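Predicted component of a thermophile-specific DNA repair system, contains a RAMP domain (Methanopyrus kandleri, PDB 4N0L) probably binds CRISPR RNA as the Csm3 RAMP subunit of a type III-A interference complex, in an RRM-like fold that carries a zinc site. Local coordinates at residues 37-49 / 188-199. Residues are numbered along the deposited sequence; the frame is centred on the assembly and turned at random.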
ATOM      1  N   PRO A  37     -12.528  -8.231  -1.131  1.00 26.82           N
ATOM      2  CA  PRO A  37     -11.501  -8.552  -0.134  1.00 27.91           C
ATOM      3  C   PRO A  37     -12.070  -8.790   1.262  1.00 30.94           C
ATOM      4  O   PRO A  37     -11.399  -9.398   2.100  1.00 29.03           O
ATOM      5  CB  PRO A  37     -10.612  -7.308  -0.144  1.00 26.13           C
ATOM      6  CG  PRO A  37     -11.542  -6.204  -0.510  1.00 23.05           C
ATOM      7  CD  PRO A  37     -12.517  -6.800  -1.491  1.00 22.04           C
ATOM      8  N   VAL A  38     -13.290  -8.322   1.507  1.00 27.18           N
ATOM      9  CA  VAL A  38     -13.931  -8.520   2.800  1.00 26.89           C
ATOM     10  C   VAL A  38     -14.345  -9.977   2.947  1.00 26.00           C
ATOM     11  O   VAL A  38     -15.224 -10.459   2.234  1.00 29.86           O
ATOM     12  CB  VAL A  38     -15.163  -7.614   2.976  1.00 29.92           C
ATOM     13  CG1 VAL A  38     -15.833  -7.885   4.315  1.00 29.44           C
ATOM     14  CG2 VAL A  38     -14.763  -6.152   2.864  1.00 28.79           C
ATOM     15  N   ILE A  39     -13.699 -10.683   3.868  1.00 25.64           N
ATOM     16  CA  ILE A  39     -13.941 -12.112   4.036  1.00 27.67           C
ATOM     17  C   ILE A  39     -14.150 -12.487   5.498  1.00 32.76           C
ATOM     18  O   ILE A  39     -13.880 -11.694   6.399  1.00 30.46           O
ATOM     19  CB  ILE A  39     -12.776 -12.953   3.467  1.00 25.20           C
ATOM     20  CG1 ILE A  39     -11.476 -12.638   4.210  1.00 25.67           C
ATOM     21  CG2 ILE A  39     -12.602 -12.698   1.977  1.00 19.58           C
ATOM     22  CD1 ILE A  39     -10.339 -13.584   3.873  1.00 25.55           C
ATOM     23  N   ARG A  40     -14.642 -13.701   5.720  1.00 40.38           N
ATOM     24  CA  ARG A  40     -14.886 -14.205   7.065  1.00 44.57           C
ATOM     25  C   ARG A  40     -13.601 -14.710   7.709  1.00 44.67           C
ATOM     26  O   ARG A  40     -12.825 -15.435   7.085  1.00 45.79           O
ATOM     27  CB  ARG A  40     -15.925 -15.328   7.034  1.00 50.50           C
ATOM     28  CG  ARG A  40     -16.444 -15.740   8.401  1.00 53.28           C
ATOM     29  CD  ARG A  40     -17.442 -14.743   8.955  1.00 58.59           C
ATOM     30  NE  ARG A  40     -18.754 -14.874   8.329  1.00 62.23           N
ATOM     31  CZ  ARG A  40     -19.877 -14.377   8.837  1.00 61.79           C
ATOM     32  NH1 ARG A  40     -19.856 -13.717   9.988  1.00 57.49           N
ATOM     33  NH2 ARG A  40     -21.027 -14.545   8.197  1.00 64.20           N
ATOM     34  N   ASP A  41     -13.380 -14.319   8.960  1.00 43.86           N
ATOM     35  CA  ASP A  41     -12.232 -14.796   9.718  1.00 47.24           C
ATOM     36  C   ASP A  41     -12.590 -16.099  10.422  1.00 50.70           C
ATOM     37  O   ASP A  41     -13.488 -16.124  11.263  1.00 45.72           O
ATOM     38  CB  ASP A  41     -11.778 -13.748  10.734  1.00 48.96           C
ATOM     39  CG  ASP A  41     -10.619 -14.224  11.590  1.00 54.87           C
ATOM     40  OD1 ASP A  41     -10.318 -13.560  12.604  1.00 55.80           O
ATOM     41  OD2 ASP A  41     -10.023 -15.270  11.261  1.00 59.02           O
ATOM     42  N   PRO A  42     -11.897 -17.191  10.070  1.00 58.82           N
ATOM     43  CA  PRO A  42     -12.138 -18.507  10.673  1.00 63.51           C
ATOM     44  C   PRO A  42     -11.993 -18.491  12.195  1.00 66.45           C
ATOM     45  O   PRO A  42     -12.741 -19.177  12.892  1.00 70.12           O
ATOM     46  CB  PRO A  42     -11.058 -19.384  10.037  1.00 65.20           C
ATOM     47  CG  PRO A  42     -10.758 -18.722   8.735  1.00 63.54           C
ATOM     48  CD  PRO A  42     -10.887 -17.250   8.999  1.00 59.86           C
ATOM     49  N   VAL A  43     -11.042 -17.707  12.692  1.00 64.47           N
ATOM     50  CA  VAL A  43     -10.755 -17.651  14.122  1.00 63.72           C
ATOM     51  C   VAL A  43     -11.828 -16.896  14.905  1.00 64.66           C
ATOM     52  O   VAL A  43     -12.494 -17.468  15.769  1.00 66.81           O
ATOM     53  CB  VAL A  43      -9.389 -16.992  14.389  1.00 62.10           C
ATOM     54  CG1 VAL A  43      -9.167 -16.813  15.883  1.00 62.24           C
ATOM     55  CG2 VAL A  43      -8.273 -17.822  13.778  1.00 61.80           C
ATOM     56  N   SER A  44     -11.989 -15.612  14.599  1.00 62.47           N
ATOM     57  CA  SER A  44     -12.915 -14.754  15.333  1.00 56.91           C
ATOM     58  C   SER A  44     -14.362 -14.956  14.900  1.00 55.25           C
ATOM     59  O   SER A  44     -15.284 -14.791  15.699  1.00 61.50           O
ATOM     60  CB  SER A  44     -12.529 -13.283  15.162  1.00 56.53           C
ATOM     61  OG  SER A  44     -12.622 -12.888  13.804  1.00 57.22           O
ATOM     62  N   GLY A  45     -14.562 -15.299  13.632  1.00 51.67           N
ATOM     63  CA  GLY A  45     -15.902 -15.492  13.109  1.00 52.31           C
ATOM     64  C   GLY A  45     -16.495 -14.223  12.532  1.00 49.45           C
ATOM     65  O   GLY A  45     -17.631 -14.213  12.059  1.00 48.85           O
ATOM     66  N   TYR A  46     -15.724 -13.143  12.579  1.00 46.05           N
ATOM     67  CA  TYR A  46     -16.175 -11.852  12.074  1.00 45.33           C
ATOM     68  C   TYR A  46     -15.491 -11.511  10.755  1.00 43.92           C
ATOM     69  O   TYR A  46     -14.389 -11.985  10.488  1.00 44.36           O
ATOM     70  CB  TYR A  46     -15.910 -10.759  13.112  1.00 47.14           C
ATOM     71  CG  TYR A  46     -16.862 -10.794  14.283  1.00 49.04           C
ATOM     72  CD1 TYR A  46     -18.186 -10.394  14.137  1.00 49.56           C
ATOM     73  CD2 TYR A  46     -16.444 -11.234  15.531  1.00 49.18           C
ATOM     74  CE1 TYR A  46     -19.064 -10.426  15.204  1.00 50.07           C
ATOM     75  CE2 TYR A  46     -17.316 -11.270  16.605  1.00 52.28           C
ATOM     76  CZ  TYR A  46     -18.624 -10.865  16.434  1.00 51.40           C
ATOM     77  OH  TYR A  46     -19.495 -10.898  17.499  1.00 52.84           O
ATOM     78  N   PRO A  47     -16.145 -10.687   9.924  1.00 42.92           N
ATOM     79  CA  PRO A  47     -15.521 -10.256   8.673  1.00 38.11           C
ATOM     80  C   PRO A  47     -14.316  -9.367   8.929  1.00 33.80           C
ATOM     81  O   PRO A  47     -14.264  -8.679   9.949  1.00 31.10           O
ATOM     82  CB  PRO A  47     -16.640  -9.481   7.975  1.00 41.13           C
ATOM     83  CG  PRO A  47     -17.478  -8.973   9.094  1.00 44.84           C
ATOM     84  CD  PRO A  47     -17.480 -10.090  10.098  1.00 44.57           C
ATOM     85  N   TYR A  48     -13.355  -9.385   8.014  1.00 28.99           N
ATOM     86  CA  TYR A  48     -12.170  -8.555   8.153  1.00 26.21           C
ATOM     87  C   TYR A  48     -11.515  -8.364   6.796  1.00 29.50           C
ATOM     88  O   TYR A  48     -11.895  -9.009   5.820  1.00 34.73           O
ATOM     89  CB  TYR A  48     -11.184  -9.177   9.152  1.00 25.34           C
ATOM     90  CG  TYR A  48     -10.319 -10.288   8.593  1.00 26.03           C
ATOM     91  CD1 TYR A  48      -8.939 -10.147   8.529  1.00 28.20           C
ATOM     92  CD2 TYR A  48     -10.878 -11.473   8.129  1.00 25.63           C
ATOM     93  CE1 TYR A  48      -8.137 -11.154   8.023  1.00 28.85           C
ATOM     94  CE2 TYR A  48     -10.084 -12.487   7.618  1.00 24.66           C
ATOM     95  CZ  TYR A  48      -8.714 -12.320   7.569  1.00 26.68           C
ATOM     96  OH  TYR A  48      -7.912 -13.318   7.063  1.00 26.49           O
ATOM     97  N   VAL A  49     -10.547  -7.458   6.731  1.00 27.33           N
ATOM     98  CA  VAL A  49      -9.806  -7.240   5.497  1.00 24.08           C
ATOM     99  C   VAL A  49      -8.340  -7.601   5.704  1.00 25.32           C
ATOM    100  O   VAL A  49      -7.629  -6.914   6.440  1.00 27.06           O
ATOM    101  CB  VAL A  49      -9.911  -5.787   5.016  1.00 23.50           C
ATOM    102  CG1 VAL A  49      -9.263  -5.642   3.648  1.00 17.33           C
ATOM    103  CG2 VAL A  49     -11.370  -5.351   4.965  1.00 16.95           C
ATOM    104  N   PHE A 188     -22.407  -3.352  14.508  1.00 37.48           N
ATOM    105  CA  PHE A 188     -22.894  -4.696  14.218  1.00 39.69           C
ATOM    106  C   PHE A 188     -24.155  -4.991  15.022  1.00 47.38           C
ATOM    107  O   PHE A 188     -25.087  -5.624  14.525  1.00 46.96           O
ATOM    108  CB  PHE A 188     -21.821  -5.746  14.522  1.00 35.29           C
ATOM    109  CG  PHE A 188     -20.721  -5.816  13.496  1.00 38.86           C
ATOM    110  CD1 PHE A 188     -20.745  -5.010  12.367  1.00 37.56           C
ATOM    111  CD2 PHE A 188     -19.659  -6.691  13.663  1.00 38.18           C
ATOM    112  CE1 PHE A 188     -19.737  -5.078  11.427  1.00 35.03           C
ATOM    113  CE2 PHE A 188     -18.643  -6.763  12.727  1.00 34.24           C
ATOM    114  CZ  PHE A 188     -18.681  -5.956  11.608  1.00 33.82           C
ATOM    115  N   GLU A 189     -24.173  -4.529  16.267  1.00 52.49           N
ATOM    116  CA  GLU A 189     -25.286  -4.795  17.166  1.00 53.90           C
ATOM    117  C   GLU A 189     -26.549  -4.048  16.730  1.00 51.89           C
ATOM    118  O   GLU A 189     -27.648  -4.602  16.766  1.00 48.44           O
ATOM    119  CB  GLU A 189     -24.908  -4.415  18.595  1.00 58.05           C
ATOM    120  CG  GLU A 189     -25.619  -5.227  19.658  1.00 65.32           C
ATOM    121  CD  GLU A 189     -25.281  -6.707  19.573  1.00 71.89           C
ATOM    122  OE1 GLU A 189     -24.099  -7.061  19.768  1.00 75.79           O
ATOM    123  OE2 GLU A 189     -26.198  -7.517  19.320  1.00 74.66           O
ATOM    124  N   ARG A 190     -26.383  -2.793  16.315  1.00 53.56           N
ATOM    125  CA  ARG A 190     -27.497  -1.979  15.828  1.00 54.67           C
ATOM    126  C   ARG A 190     -28.192  -2.618  14.632  1.00 60.19           C
ATOM    127  O   ARG A 190     -29.406  -2.497  14.475  1.00 63.14           O
ATOM    128  CB  ARG A 190     -27.010  -0.584  15.432  1.00 53.99           C
ATOM    129  CG  ARG A 190     -26.951   0.441  16.556  1.00 56.59           C
ATOM    130  CD  ARG A 190     -26.674   1.828  15.979  1.00 61.81           C
ATOM    131  NE  ARG A 190     -26.079   2.738  16.957  1.00 66.71           N
ATOM    132  CZ  ARG A 190     -26.751   3.323  17.944  1.00 66.46           C
ATOM    133  N   ALA A 191     -27.417  -3.305  13.800  1.00 60.48           N
ATOM    134  CA  ALA A 191     -27.934  -3.867  12.559  1.00 60.83           C
ATOM    135  C   ALA A 191     -28.344  -5.328  12.721  1.00 62.06           C
ATOM    136  O   ALA A 191     -29.077  -5.870  11.895  1.00 62.83           O
ATOM    137  CB  ALA A 191     -26.899  -3.732  11.450  1.00 57.43           C
ATOM    138  N   GLY A 192     -27.870  -5.960  13.789  1.00 62.12           N
ATOM    139  CA  GLY A 192     -28.148  -7.364  14.021  1.00 64.32           C
ATOM    140  C   GLY A 192     -27.356  -8.256  13.085  1.00 66.27           C
ATOM    141  O   GLY A 192     -27.712  -9.414  12.864  1.00 65.33           O
ATOM    142  N   GLU A 193     -26.270  -7.714  12.541  1.00 68.97           N
ATOM    143  CA  GLU A 193     -25.422  -8.446  11.607  1.00 71.60           C
ATOM    144  C   GLU A 193     -24.092  -7.727  11.389  1.00 73.35           C
ATOM    145  O   GLU A 193     -24.033  -6.497  11.424  1.00 73.19           O
ATOM    146  CB  GLU A 193     -26.134  -8.631  10.261  1.00 72.00           C
ATOM    147  CG  GLU A 193     -26.392  -7.333   9.506  1.00 71.37           C
ATOM    148  CD  GLU A 193     -26.830  -7.565   8.072  1.00 71.12           C
ATOM    149  OE1 GLU A 193     -26.525  -8.646   7.524  1.00 69.42           O
ATOM    150  OE2 GLU A 193     -27.478  -6.668   7.493  1.00 71.53           O
ATOM    151  N   PRO A 194     -23.011  -8.496  11.178  1.00 73.89           N
ATOM    152  CA  PRO A 194     -22.997  -9.960  11.233  1.00 76.65           C
ATOM    153  C   PRO A 194     -22.884 -10.481  12.664  1.00 81.99           C
ATOM    154  O   PRO A 194     -22.587  -9.708  13.574  1.00 84.30           O
ATOM    155  CB  PRO A 194     -21.753 -10.317  10.418  1.00 72.07           C
ATOM    156  CG  PRO A 194     -20.839  -9.184  10.672  1.00 69.94           C
ATOM    157  CD  PRO A 194     -21.720  -7.964  10.706  1.00 70.63           C
ATOM    158  N   THR A 195     -23.113 -11.777  12.854  1.00 82.89           N
ATOM    159  CA  THR A 195     -22.991 -12.384  14.173  1.00 81.95           C
ATOM    160  C   THR A 195     -21.713 -13.210  14.240  1.00 84.68           C
ATOM    161  O   THR A 195     -21.026 -13.388  13.233  1.00 84.43           O
ATOM    162  CB  THR A 195     -24.201 -13.275  14.513  1.00 77.58           C
ATOM    163  OG1 THR A 195     -24.317 -14.323  13.543  1.00 76.51           O
ATOM    164  CG2 THR A 195     -25.482 -12.451  14.522  1.00 75.14           C
ATOM    165  N   GLU A 196     -21.393 -13.709  15.429  1.00 86.82           N
ATOM    166  CA  GLU A 196     -20.193 -14.514  15.607  1.00 89.80           C
ATOM    167  C   GLU A 196     -20.359 -15.862  14.914  1.00 92.40           C
ATOM    168  O   GLU A 196     -21.139 -16.708  15.353  1.00 94.67           O
ATOM    169  CB  GLU A 196     -19.895 -14.699  17.096  1.00 91.99           C
ATOM    170  CG  GLU A 196     -18.496 -15.202  17.401  1.00 92.56           C
ATOM    171  CD  GLU A 196     -18.146 -15.077  18.871  1.00 92.07           C
ATOM    172  OE1 GLU A 196     -18.590 -15.933  19.665  1.00 90.86           O
ATOM    173  OE2 GLU A 196     -17.430 -14.119  19.232  1.00 92.40           O
ATOM    174  N   VAL A 197     -19.621 -16.052  13.824  1.00 92.67           N
ATOM    175  CA  VAL A 197     -19.731 -17.260  13.011  1.00 92.98           C
ATOM    176  C   VAL A 197     -18.342 -17.861  12.802  1.00 96.11           C
ATOM    177  O   VAL A 197     -17.761 -17.754  11.720  1.00 95.32           O
ATOM    178  CB  VAL A 197     -20.391 -16.980  11.641  1.00 90.17           C
ATOM    179  CG1 VAL A 197     -20.644 -18.282  10.892  1.00 89.80           C
ATOM    180  CG2 VAL A 197     -21.703 -16.239  11.826  1.00 88.08           C
ATOM    181  N   LYS A 198     -17.797 -18.473  13.850  1.00 99.36           N
ATOM    182  CA  LYS A 198     -16.460 -19.049  13.775  1.00100.88           C
ATOM    183  C   LYS A 198     -16.466 -20.363  13.003  1.00105.13           C
ATOM    184  O   LYS A 198     -17.466 -21.082  13.012  1.00104.29           O
ATOM    185  CB  LYS A 198     -15.895 -19.267  15.183  1.00 96.76           C
ATOM    186  CG  LYS A 198     -15.818 -18.008  16.034  1.00 92.61           C
ATOM    187  CD  LYS A 198     -15.436 -18.332  17.472  1.00 88.96           C
ATOM    188  CE  LYS A 198     -15.359 -17.074  18.325  1.00 87.31           C
ATOM    189  NZ  LYS A 198     -15.129 -17.386  19.765  1.00 86.29           N
ATOM    190  N   HIS A 199     -15.331 -20.654  12.362  1.00109.48           N
ATOM    191  CA  HIS A 199     -15.075 -21.872  11.577  1.00113.58           C
ATOM    192  C   HIS A 199     -16.314 -22.645  11.117  1.00114.02           C
ATOM    193  O   HIS A 199     -16.778 -23.560  11.798  1.00114.65           O
ATOM    194  CB  HIS A 199     -14.158 -22.813  12.367  1.00117.21           C
ATOM    195  CG  HIS A 199     -14.252 -22.649  13.852  1.00120.04           C
ATOM    196  ND1 HIS A 199     -13.427 -21.804  14.561  1.00120.89           N
ATOM    197  CD2 HIS A 199     -15.070 -23.227  14.765  1.00120.71           C
ATOM    198  CE1 HIS A 199     -13.732 -21.865  15.845  1.00121.18           C
ATOM    199  NE2 HIS A 199     -14.728 -22.722  15.994  1.00121.15           N
TER
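His199 N to Pro42 O and Val197 N to Gly45 O are the two backbone hydrogen bonds that tie the turn of the 39-48 hairpin to the chain following helix 181-191. His199 N reaches Pro42 O at 3.0 Å, in the carbonyl plane and on a lone pair; the poorly ordered imidazole adds a weak bond from ND1. At the other end Val197 N meets Gly45 O at 3.2 Å from above the carbonyl plane, while Arg40 NH1, within the hairpin, approaches the same oxygen at 3.1 Å, closer to the C=O line, so one acceptor is gripped twice. Between them Gly45 CA lies 3.2 Å from Val197 O in a CA-H...O contact. Bends at chi2 and chi3 (76° and 77°) bring Arg40 NH1 beside Gly45 O, and Val197 CB and CG2 lie over one face of the guanidinium. The turn itself is braced by Asp41, whose OD2 accepts from Val43 N in an Asx turn and whose OD1 bonds Ser44 OG. Tyr46 lays one ring face against Glu196 CA, with Pro194 O at its edge, and its CD1 touches Phe188 CE2 at 3.9 Å. Pro194, after a cis peptide, packs CG against Pro47 CD at 3.5 Å and sets CD over the centre of the Phe188 ring. The contact joins the two-stranded hairpin to helix 181-191 and the chain leaving it after a Schellman motif, with Val218 of strand 217-218 touching both Pro47 and Phe188.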